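Local structure of DUF4276 family protein (Pyrococcus horikoshii, 2P62) at residues 11-20 with 205-213; 145-156 with 182-190. The protein is of unknown function but belongs to a family of the Toprim-like clan, a clan that includes domains of topoisomerases and primases. All blocks are in the same frame, centred on the assembly; numbering follows the deposited sequence.

Contact 1. Residues 11-20 with 205-213; sequences KTDESFFKVL and SGLYEKYIG
Ser15 OG donates to Glu209 OE2 at 2.9 Å, the one hydrogen bond joining two helices that run almost parallel, their axes 8.4 Å apart and inclined by 17°. The hydroxyl meets the carboxylate oxygen on its anti side, somewhat out of plane. Beyond CG the Glu209 chain is extended, which carries the carboxylate across to helix 11-20; there its other oxygen, OE1, lies 3.3 Å from Lys18 CE. Lys18 NZ and Lys11 NZ are too distant for salt bridges, though their charges probably favour an ionised Glu209. Near the N-terminal end the small Ser205 side chain lies on Thr12 CA, where the backbones come within 4.4 Å (CA to CA). Thr12 and Tyr208 lie side by side, pointing the same way, with Thr12 CG2 3.9 Å from Tyr208 CE1. Toward the C-terminal ends the contact is mostly apolar. Val19 has CG2 anti to its own N, which sets this methyl by Glu209 O while CG1 meets Ile212 CG2. Ile212 CD1 approaches the Phe16 ring obliquely, 3.7 Å from CD2. Helix 152-162 packs against Phe16 and Tyr208 through Leu156, helix 233-239 covers Phe17 and Leu20, and Asp202 of the second subunit bonds Ser205 N.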
loop_
_atom_site.group_PDB
_atom_site.type_symbol
_atom_site.label_atom_id
_atom_site.label_comp_id
_atom_site.label_asym_id
_atom_site.label_seq_id
_atom_site.Cartn_x
_atom_site.Cartn_y
_atom_site.Cartn_z
ATOM N N LYS A 11 0.884 -8.200 -2.690
ATOM C CA LYS A 11 1.522 -7.797 -1.438
ATOM C C LYS A 11 0.771 -8.340 -0.225
ATOM O O LYS A 11 1.394 -8.810 0.728
ATOM C CB LYS A 11 1.592 -6.272 -1.343
ATOM C CG LYS A 11 2.609 -5.746 -0.338
ATOM C CD LYS A 11 4.025 -5.931 -0.865
ATOM C CE LYS A 11 5.066 -5.132 -0.069
ATOM N NZ LYS A 11 5.211 -5.583 1.341
ATOM N N THR A 12 -0.560 -8.272 -0.253
ATOM C CA THR A 12 -1.360 -8.770 0.865
ATOM C C THR A 12 -1.012 -10.227 1.187
ATOM O O THR A 12 -0.818 -10.582 2.354
ATOM C CB THR A 12 -2.890 -8.672 0.580
ATOM O OG1 THR A 12 -3.192 -9.273 -0.688
ATOM C CG2 THR A 12 -3.349 -7.211 0.571
ATOM N N ASP A 13 -0.923 -11.062 0.148
ATOM C CA ASP A 13 -0.593 -12.476 0.325
ATOM C C ASP A 13 0.846 -12.632 0.800
ATOM O O ASP A 13 1.149 -13.534 1.577
ATOM C CB ASP A 13 -0.786 -13.264 -0.981
ATOM C CG ASP A 13 -2.079 -12.893 -1.718
ATOM O OD1 ASP A 13 -1.996 -12.142 -2.712
ATOM O OD2 ASP A 13 -3.170 -13.341 -1.302
ATOM N N GLU A 14 1.740 -11.757 0.340
ATOM C CA GLU A 14 3.134 -11.848 0.767
ATOM C C GLU A 14 3.293 -11.497 2.253
ATOM O O GLU A 14 4.072 -12.132 2.961
ATOM C CB GLU A 14 4.032 -10.936 -0.083
ATOM C CG GLU A 14 5.476 -10.845 0.431
ATOM C CD GLU A 14 6.238 -9.655 -0.141
ATOM O OE1 GLU A 14 6.684 -9.718 -1.306
ATOM O OE2 GLU A 14 6.380 -8.644 0.575
ATOM N N SER A 15 2.562 -10.489 2.723
ATOM C CA SER A 15 2.650 -10.087 4.129
ATOM C C SER A 15 2.121 -11.172 5.045
ATOM O O SER A 15 2.736 -11.491 6.065
ATOM C CB SER A 15 1.859 -8.802 4.390
ATOM O OG SER A 15 2.481 -7.689 3.794
ATOM N N PHE A 16 0.968 -11.722 4.674
ATOM C CA PHE A 16 0.335 -12.775 5.453
ATOM C C PHE A 16 1.326 -13.919 5.685
ATOM O O PHE A 16 1.558 -14.317 6.821
ATOM C CB PHE A 16 -0.929 -13.278 4.730
ATOM C CG PHE A 16 -1.652 -14.381 5.457
ATOM C CD1 PHE A 16 -1.430 -15.714 5.128
ATOM C CD2 PHE A 16 -2.544 -14.089 6.482
ATOM C CE1 PHE A 16 -2.088 -16.746 5.813
ATOM C CE2 PHE A 16 -3.207 -15.112 7.173
ATOM C CZ PHE A 16 -2.975 -16.444 6.835
ATOM N N PHE A 17 1.939 -14.424 4.621
ATOM C CA PHE A 17 2.890 -15.518 4.776
ATOM C C PHE A 17 4.168 -15.102 5.500
ATOM O O PHE A 17 4.710 -15.866 6.302
ATOM C CB PHE A 17 3.234 -16.126 3.415
ATOM C CG PHE A 17 2.251 -17.166 2.956
ATOM C CD1 PHE A 17 2.291 -18.458 3.480
ATOM C CD2 PHE A 17 1.251 -16.843 2.041
ATOM C CE1 PHE A 17 1.341 -19.416 3.105
ATOM C CE2 PHE A 17 0.298 -17.791 1.661
ATOM C CZ PHE A 17 0.342 -19.084 2.197
ATOM N N LYS A 18 4.637 -13.889 5.222
ATOM C CA LYS A 18 5.854 -13.368 5.831
ATOM C C LYS A 18 5.731 -13.229 7.353
ATOM O O LYS A 18 6.639 -13.610 8.093
ATOM C CB LYS A 18 6.213 -12.018 5.183
ATOM C CG LYS A 18 7.599 -11.470 5.528
ATOM C CD LYS A 18 7.539 -10.373 6.580
ATOM C CE LYS A 18 7.088 -9.057 5.984
ATOM N NZ LYS A 18 8.057 -8.608 4.977
ATOM N N VAL A 19 4.612 -12.708 7.841
ATOM C CA VAL A 19 4.498 -12.563 9.288
ATOM C C VAL A 19 4.436 -13.934 9.977
ATOM O O VAL A 19 5.006 -14.122 11.049
ATOM C CB VAL A 19 3.281 -11.667 9.695
ATOM C CG1 VAL A 19 1.962 -12.290 9.240
ATOM C CG2 VAL A 19 3.294 -11.442 11.203
ATOM N N LEU A 20 3.768 -14.902 9.362
ATOM C CA LEU A 20 3.709 -16.225 9.967
ATOM C C LEU A 20 5.077 -16.900 9.923
ATOM O O LEU A 20 5.528 -17.459 10.919
ATOM C CB LEU A 20 2.704 -17.109 9.241
ATOM C CG LEU A 20 1.234 -16.701 9.328
ATOM C CD1 LEU A 20 0.477 -17.475 8.270
ATOM C CD2 LEU A 20 0.667 -16.953 10.729
ATOM N N SER A 205 -2.159 -4.685 3.760
ATOM C CA SER A 205 -1.107 -5.672 3.925
ATOM C C SER A 205 -0.347 -5.380 5.211
ATOM O O SER A 205 0.041 -6.297 5.929
ATOM C CB SER A 205 -0.151 -5.639 2.728
ATOM O OG SER A 205 0.472 -4.369 2.583
ATOM N N GLY A 206 -0.141 -4.095 5.496
ATOM C CA GLY A 206 0.563 -3.710 6.707
ATOM C C GLY A 206 -0.241 -4.043 7.949
ATOM O O GLY A 206 0.317 -4.325 9.011
ATOM N N LEU A 207 -1.562 -4.009 7.816
ATOM C CA LEU A 207 -2.455 -4.315 8.926
ATOM C C LEU A 207 -2.385 -5.804 9.281
ATOM O O LEU A 207 -2.400 -6.178 10.455
ATOM C CB LEU A 207 -3.894 -3.923 8.564
ATOM C CG LEU A 207 -5.004 -4.396 9.514
ATOM C CD1 LEU A 207 -4.802 -3.794 10.911
ATOM C CD2 LEU A 207 -6.353 -4.007 8.941
ATOM N N TYR A 208 -2.302 -6.652 8.263
ATOM C CA TYR A 208 -2.230 -8.093 8.490
ATOM C C TYR A 208 -0.985 -8.451 9.310
ATOM O O TYR A 208 -1.067 -9.237 10.262
ATOM C CB TYR A 208 -2.258 -8.832 7.143
ATOM C CG TYR A 208 -3.473 -8.472 6.307
ATOM C CD1 TYR A 208 -3.472 -8.650 4.925
ATOM C CD2 TYR A 208 -4.612 -7.901 6.896
ATOM C CE1 TYR A 208 -4.567 -8.263 4.149
ATOM C CE2 TYR A 208 -5.717 -7.509 6.126
ATOM C CZ TYR A 208 -5.681 -7.689 4.753
ATOM O OH TYR A 208 -6.722 -7.273 3.954
ATOM N N GLU A 209 0.156 -7.864 8.941
ATOM C CA GLU A 209 1.423 -8.082 9.647
ATOM C C GLU A 209 1.291 -7.639 11.099
ATOM O O GLU A 209 1.651 -8.371 12.020
ATOM C CB GLU A 209 2.568 -7.280 9.000
ATOM C CG GLU A 209 3.060 -7.816 7.656
ATOM C CD GLU A 209 4.209 -7.001 7.058
ATOM O OE1 GLU A 209 5.259 -6.862 7.725
ATOM O OE2 GLU A 209 4.054 -6.501 5.920
ATOM N N LYS A 210 0.772 -6.432 11.295
ATOM C CA LYS A 210 0.603 -5.892 12.634
ATOM C C LYS A 210 -0.370 -6.733 13.461
ATOM O O LYS A 210 -0.017 -7.232 14.527
ATOM C CB LYS A 210 0.100 -4.450 12.562
ATOM C CG LYS A 210 0.024 -3.776 13.911
ATOM C CD LYS A 210 -0.569 -2.390 13.812
ATOM C CE LYS A 210 -0.726 -1.768 15.196
ATOM N NZ LYS A 210 -1.676 -0.613 15.153
ATOM N N TYR A 211 -1.590 -6.888 12.956
ATOM C CA TYR A 211 -2.630 -7.656 13.633
ATOM C C TYR A 211 -2.193 -9.080 13.991
ATOM O O TYR A 211 -2.400 -9.544 15.117
ATOM C CB TYR A 211 -3.885 -7.698 12.756
ATOM C CG TYR A 211 -5.057 -8.433 13.368
ATOM C CD1 TYR A 211 -5.520 -8.114 14.647
ATOM C CD2 TYR A 211 -5.727 -9.429 12.651
ATOM C CE1 TYR A 211 -6.624 -8.769 15.201
ATOM C CE2 TYR A 211 -6.829 -10.086 13.192
ATOM C CZ TYR A 211 -7.271 -9.749 14.470
ATOM O OH TYR A 211 -8.352 -10.402 15.010
ATOM N N ILE A 212 -1.578 -9.779 13.047
ATOM C CA ILE A 212 -1.149 -11.138 13.331
ATOM C C ILE A 212 0.077 -11.145 14.237
ATOM O O ILE A 212 0.170 -11.951 15.163
ATOM C CB ILE A 212 -0.854 -11.899 12.026
ATOM C CG1 ILE A 212 -2.157 -12.038 11.228
ATOM C CG2 ILE A 212 -0.219 -13.258 12.335
ATOM C CD1 ILE A 212 -2.036 -12.836 9.945
ATOM N N GLY A 213 1.005 -10.232 13.973
ATOM C CA GLY A 213 2.217 -10.144 14.769
ATOM C C GLY A 213 1.935 -9.914 16.238
ATOM O O GLY A 213 2.599 -10.468 17.112
#

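Contact 2. Residues 145-156 with 182-190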
loop_
_atom_site.group_PDB
_atom_site.type_symbol
_atom_site.label_atom_id
_atom_site.label_comp_id
_atom_site.label_asym_id
_atom_site.label_seq_id
_atom_site.Cartn_x
_atom_site.Cartn_y
_atom_site.Cartn_z
ATOM N N PHE A 145 -24.150 -11.119 6.935
ATOM C CA PHE A 145 -23.943 -9.940 6.108
ATOM C C PHE A 145 -22.684 -9.975 5.248
ATOM O O PHE A 145 -22.320 -8.972 4.631
ATOM C CB PHE A 145 -23.961 -8.697 6.998
ATOM C CG PHE A 145 -25.304 -8.428 7.610
ATOM C CD1 PHE A 145 -26.385 -8.083 6.803
ATOM C CD2 PHE A 145 -25.509 -8.571 8.979
ATOM C CE1 PHE A 145 -27.652 -7.886 7.347
ATOM C CE2 PHE A 145 -26.775 -8.377 9.536
ATOM C CZ PHE A 145 -27.849 -8.034 8.714
ATOM N N VAL A 146 -22.043 -11.138 5.181
ATOM C CA VAL A 146 -20.824 -11.290 4.395
ATOM C C VAL A 146 -20.949 -12.374 3.324
ATOM O O VAL A 146 -21.326 -13.504 3.615
ATOM C CB VAL A 146 -19.619 -11.626 5.306
ATOM C CG1 VAL A 146 -18.339 -11.662 4.481
ATOM C CG2 VAL A 146 -19.506 -10.597 6.430
ATOM N N LYS A 147 -20.625 -12.019 2.083
ATOM C CA LYS A 147 -20.687 -12.966 0.980
ATOM C C LYS A 147 -19.669 -14.071 1.183
ATOM O O LYS A 147 -18.605 -13.860 1.767
ATOM C CB LYS A 147 -20.429 -12.266 -0.354
ATOM C CG LYS A 147 -21.551 -11.361 -0.793
ATOM C CD LYS A 147 -21.263 -10.740 -2.147
ATOM C CE LYS A 147 -22.425 -9.869 -2.609
ATOM N NZ LYS A 147 -22.167 -9.259 -3.946
ATOM N N GLU A 148 -19.994 -15.256 0.685
ATOM C CA GLU A 148 -19.119 -16.407 0.836
ATOM C C GLU A 148 -18.098 -16.459 -0.311
ATOM O O GLU A 148 -18.200 -17.297 -1.205
ATOM C CB GLU A 148 -19.986 -17.667 0.870
ATOM C CG GLU A 148 -19.527 -18.732 1.839
ATOM C CD GLU A 148 -19.519 -18.268 3.287
ATOM O OE1 GLU A 148 -20.573 -17.824 3.789
ATOM O OE2 GLU A 148 -18.452 -18.352 3.929
ATOM N N LYS A 149 -17.125 -15.551 -0.295
ATOM C CA LYS A 149 -16.104 -15.533 -1.340
ATOM C C LYS A 149 -14.822 -16.149 -0.786
ATOM O O LYS A 149 -14.209 -15.614 0.138
ATOM C CB LYS A 149 -15.868 -14.100 -1.825
ATOM C CG LYS A 149 -17.165 -13.380 -2.199
ATOM C CD LYS A 149 -16.924 -11.994 -2.803
ATOM C CE LYS A 149 -16.247 -12.083 -4.166
ATOM N NZ LYS A 149 -16.146 -10.748 -4.812
ATOM N N LYS A 150 -14.440 -17.293 -1.347
ATOM C CA LYS A 150 -13.258 -18.011 -0.895
ATOM C C LYS A 150 -11.978 -17.358 -1.385
ATOM O O LYS A 150 -11.623 -17.436 -2.564
ATOM C CB LYS A 150 -13.331 -19.471 -1.345
ATOM C CG LYS A 150 -14.536 -20.227 -0.792
ATOM C CD LYS A 150 -14.412 -21.712 -1.088
ATOM C CE LYS A 150 -15.593 -22.512 -0.556
ATOM N NZ LYS A 150 -16.854 -22.198 -1.295
ATOM N N GLU A 151 -11.284 -16.715 -0.453
ATOM C CA GLU A 151 -10.053 -16.006 -0.760
ATOM C C GLU A 151 -9.337 -15.633 0.524
ATOM O O GLU A 151 -9.859 -15.846 1.616
ATOM C CB GLU A 151 -10.368 -14.750 -1.583
ATOM C CG GLU A 151 -11.420 -13.823 -0.981
ATOM C CD GLU A 151 -11.761 -12.662 -1.902
ATOM O OE1 GLU A 151 -11.999 -12.902 -3.107
ATOM O OE2 GLU A 151 -11.814 -11.507 -1.428
ATOM N N LEU A 152 -8.139 -15.082 0.386
ATOM C CA LEU A 152 -7.330 -14.684 1.533
ATOM C C LEU A 152 -8.109 -13.877 2.569
ATOM O O LEU A 152 -7.958 -14.086 3.772
ATOM C CB LEU A 152 -6.125 -13.875 1.048
ATOM C CG LEU A 152 -4.929 -13.563 1.962
ATOM C CD1 LEU A 152 -4.955 -12.096 2.313
ATOM C CD2 LEU A 152 -4.916 -14.447 3.205
ATOM N N GLU A 153 -8.959 -12.971 2.105
ATOM C CA GLU A 153 -9.714 -12.139 3.021
ATOM C C GLU A 153 -10.757 -12.916 3.831
ATOM O O GLU A 153 -11.025 -12.580 4.985
ATOM C CB GLU A 153 -10.354 -10.988 2.247
ATOM C CG GLU A 153 -9.342 -9.945 1.754
ATOM C CD GLU A 153 -8.522 -10.373 0.528
ATOM O OE1 GLU A 153 -7.689 -9.543 0.082
ATOM O OE2 GLU A 153 -8.703 -11.505 0.007
ATOM N N LEU A 154 -11.325 -13.961 3.229
ATOM C CA LEU A 154 -12.315 -14.787 3.909
ATOM C C LEU A 154 -11.665 -15.442 5.131
ATOM O O LEU A 154 -12.259 -15.511 6.203
ATOM C CB LEU A 154 -12.873 -15.862 2.965
ATOM C CG LEU A 154 -14.178 -16.509 3.467
ATOM C CD1 LEU A 154 -15.255 -15.440 3.495
ATOM C CD2 LEU A 154 -14.603 -17.674 2.577
ATOM N N SER A 155 -10.437 -15.915 4.971
ATOM C CA SER A 155 -9.719 -16.523 6.085
ATOM C C SER A 155 -9.416 -15.456 7.137
ATOM O O SER A 155 -9.526 -15.714 8.334
ATOM C CB SER A 155 -8.410 -17.143 5.600
ATOM O OG SER A 155 -8.648 -18.142 4.627
ATOM N N LEU A 156 -9.015 -14.268 6.683
ATOM C CA LEU A 156 -8.709 -13.148 7.578
ATOM C C LEU A 156 -9.975 -12.765 8.338
ATOM O O LEU A 156 -9.929 -12.421 9.514
ATOM C CB LEU A 156 -8.207 -11.932 6.779
ATOM C CG LEU A 156 -6.698 -11.641 6.644
ATOM C CD1 LEU A 156 -6.119 -11.293 8.018
ATOM C CD2 LEU A 156 -5.979 -12.825 6.056
ATOM N N ASP A 182 -26.386 -4.347 -0.473
ATOM C CA ASP A 182 -25.947 -5.711 -0.788
ATOM C C ASP A 182 -25.089 -6.211 0.369
ATOM O O ASP A 182 -24.725 -5.441 1.257
ATOM C CB ASP A 182 -25.121 -5.723 -2.088
ATOM C CG ASP A 182 -24.843 -7.141 -2.626
ATOM O OD1 ASP A 182 -24.147 -7.245 -3.662
ATOM O OD2 ASP A 182 -25.310 -8.145 -2.035
ATOM N N LYS A 183 -24.778 -7.502 0.372
ATOM C CA LYS A 183 -23.944 -8.052 1.427
ATOM C C LYS A 183 -22.521 -7.544 1.255
ATOM O O LYS A 183 -22.094 -7.168 0.165
ATOM C CB LYS A 183 -23.932 -9.582 1.388
ATOM C CG LYS A 183 -25.199 -10.248 1.896
ATOM C CD LYS A 183 -25.108 -11.766 1.728
ATOM C CE LYS A 183 -26.413 -12.464 2.100
ATOM N NZ LYS A 183 -26.380 -13.925 1.775
ATOM N N LEU A 184 -21.801 -7.544 2.363
ATOM C CA LEU A 184 -20.426 -7.108 2.411
ATOM C C LEU A 184 -19.498 -8.198 1.896
ATOM O O LEU A 184 -19.704 -9.377 2.193
ATOM C CB LEU A 184 -20.075 -6.787 3.857
ATOM C CG LEU A 184 -20.179 -5.341 4.339
ATOM C CD1 LEU A 184 -21.348 -4.613 3.703
ATOM C CD2 LEU A 184 -20.274 -5.370 5.848
ATOM N N THR A 185 -18.483 -7.812 1.119
ATOM C CA THR A 185 -17.506 -8.782 0.617
ATOM C C THR A 185 -16.462 -8.999 1.713
ATOM O O THR A 185 -16.352 -8.196 2.644
ATOM C CB THR A 185 -16.732 -8.271 -0.611
ATOM O OG1 THR A 185 -16.038 -7.067 -0.263
ATOM C CG2 THR A 185 -17.658 -8.021 -1.782
ATOM N N PRO A 186 -15.696 -10.098 1.633
ATOM C CA PRO A 186 -14.688 -10.299 2.673
ATOM C C PRO A 186 -13.716 -9.115 2.702
ATOM O O PRO A 186 -13.237 -8.729 3.766
ATOM C CB PRO A 186 -14.026 -11.621 2.271
ATOM C CG PRO A 186 -14.267 -11.706 0.788
ATOM C CD PRO A 186 -15.701 -11.224 0.683
ATOM N N LYS A 187 -13.437 -8.531 1.536
ATOM C CA LYS A 187 -12.536 -7.384 1.480
ATOM C C LYS A 187 -13.173 -6.166 2.145
ATOM O O LYS A 187 -12.472 -5.289 2.642
ATOM C CB LYS A 187 -12.153 -7.046 0.037
ATOM C CG LYS A 187 -11.148 -8.006 -0.598
ATOM C CD LYS A 187 -10.951 -7.669 -2.071
ATOM C CE LYS A 187 -10.258 -8.794 -2.843
ATOM N NZ LYS A 187 -8.798 -8.902 -2.559
ATOM N N ASP A 188 -14.499 -6.099 2.151
ATOM C CA ASP A 188 -15.165 -4.981 2.809
ATOM C C ASP A 188 -14.906 -5.120 4.317
ATOM O O ASP A 188 -14.596 -4.142 4.999
ATOM C CB ASP A 188 -16.677 -5.008 2.538
ATOM C CG ASP A 188 -17.055 -4.448 1.163
ATOM O OD1 ASP A 188 -18.191 -4.725 0.711
ATOM O OD2 ASP A 188 -16.239 -3.726 0.542
ATOM N N VAL A 189 -15.022 -6.343 4.827
ATOM C CA VAL A 189 -14.817 -6.607 6.250
ATOM C C VAL A 189 -13.406 -6.215 6.669
ATOM O O VAL A 189 -13.156 -5.799 7.804
ATOM C CB VAL A 189 -15.036 -8.111 6.585
ATOM C CG1 VAL A 189 -14.770 -8.362 8.067
ATOM C CG2 VAL A 189 -16.462 -8.529 6.236
ATOM N N MET A 190 -12.477 -6.352 5.739
ATOM C CA MET A 190 -11.100 -6.022 6.030
ATOM C C MET A 190 -11.000 -4.543 6.405
ATOM O O MET A 190 -10.196 -4.161 7.248
ATOM C CB MET A 190 -10.243 -6.345 4.813
ATOM C CG MET A 190 -9.044 -7.211 5.120
ATOM S SD MET A 190 -9.326 -8.899 5.631
ATOM C CE MET A 190 -9.673 -8.754 7.264
HETATM O O HOH W 1 -13.633 -9.863 -1.503
HETATM O O HOH W 2 -8.280 -11.596 -2.423
#
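A single beta bridge between Val146 and Leu184 holds two loops side by side ahead of the helices 152-156 and 186-190, which cross at 53°; a Thr185-Asp188 capping box closes the start of the second. Backbone bonds make the bridge: Leu184 N donates to Phe145 O at 2.7 Å, and Lys147 N to Leu184 O, which also takes a CA-H contact from Val146. In the capping box Asp188 N bonds Thr185 OG1 and Thr185 N returns to Asp188 OD1, an oxygen that also pairs with Lys180.

Two salt bridges flank the junction. Lys147, extended beyond CG, reaches Asp182 OD1 with NZ at 2.8 Å, on the syn side but well out of the carboxylate plane. Lys187 turns at its last torsion (chi4 -74°) to bring NZ to Glu153 OE1, a weak bond of 2.9 Å; one water lies between the same NZ and the Glu153 carboxylate, and a second lies by Glu151 OE2 and accepts a weak bond from Lys187 N.

Apolar packing centres on Pro186, whose ring lies among Leu154 and the aliphatic parts of Lys149 and Glu153: CD faces the Lys149 chain, and CB meets Glu153 CB at 3.7 Å. Glu151 OE2 lies against Pro186 CG. Met190 sits by Leu156 at one end of the contact; toward the other, Val146 CG2 touches Val189 CG2 at 3.7 Å.

In the fold
Contact 1 and contact 2 lie about 17 Å apart, centre to centre, and belong to one helical assembly beside the mixed sheet. Along the chain contact 2 is nested within the loop closed by contact 1: helix 11-23, which follows strand 2-7, comes first, then helix 152-162, helix 186-196 and, next after it, helix 204-218. The two contacts touch directly, with helix 152-162 as the shared element and Asp13 against Leu152. The helix after the first strand, probably part of the Toprim-like core, is thereby joined to helices 152-162 and 204-218, and both contacts also reach the second subunit, which ties this packing to the dimer.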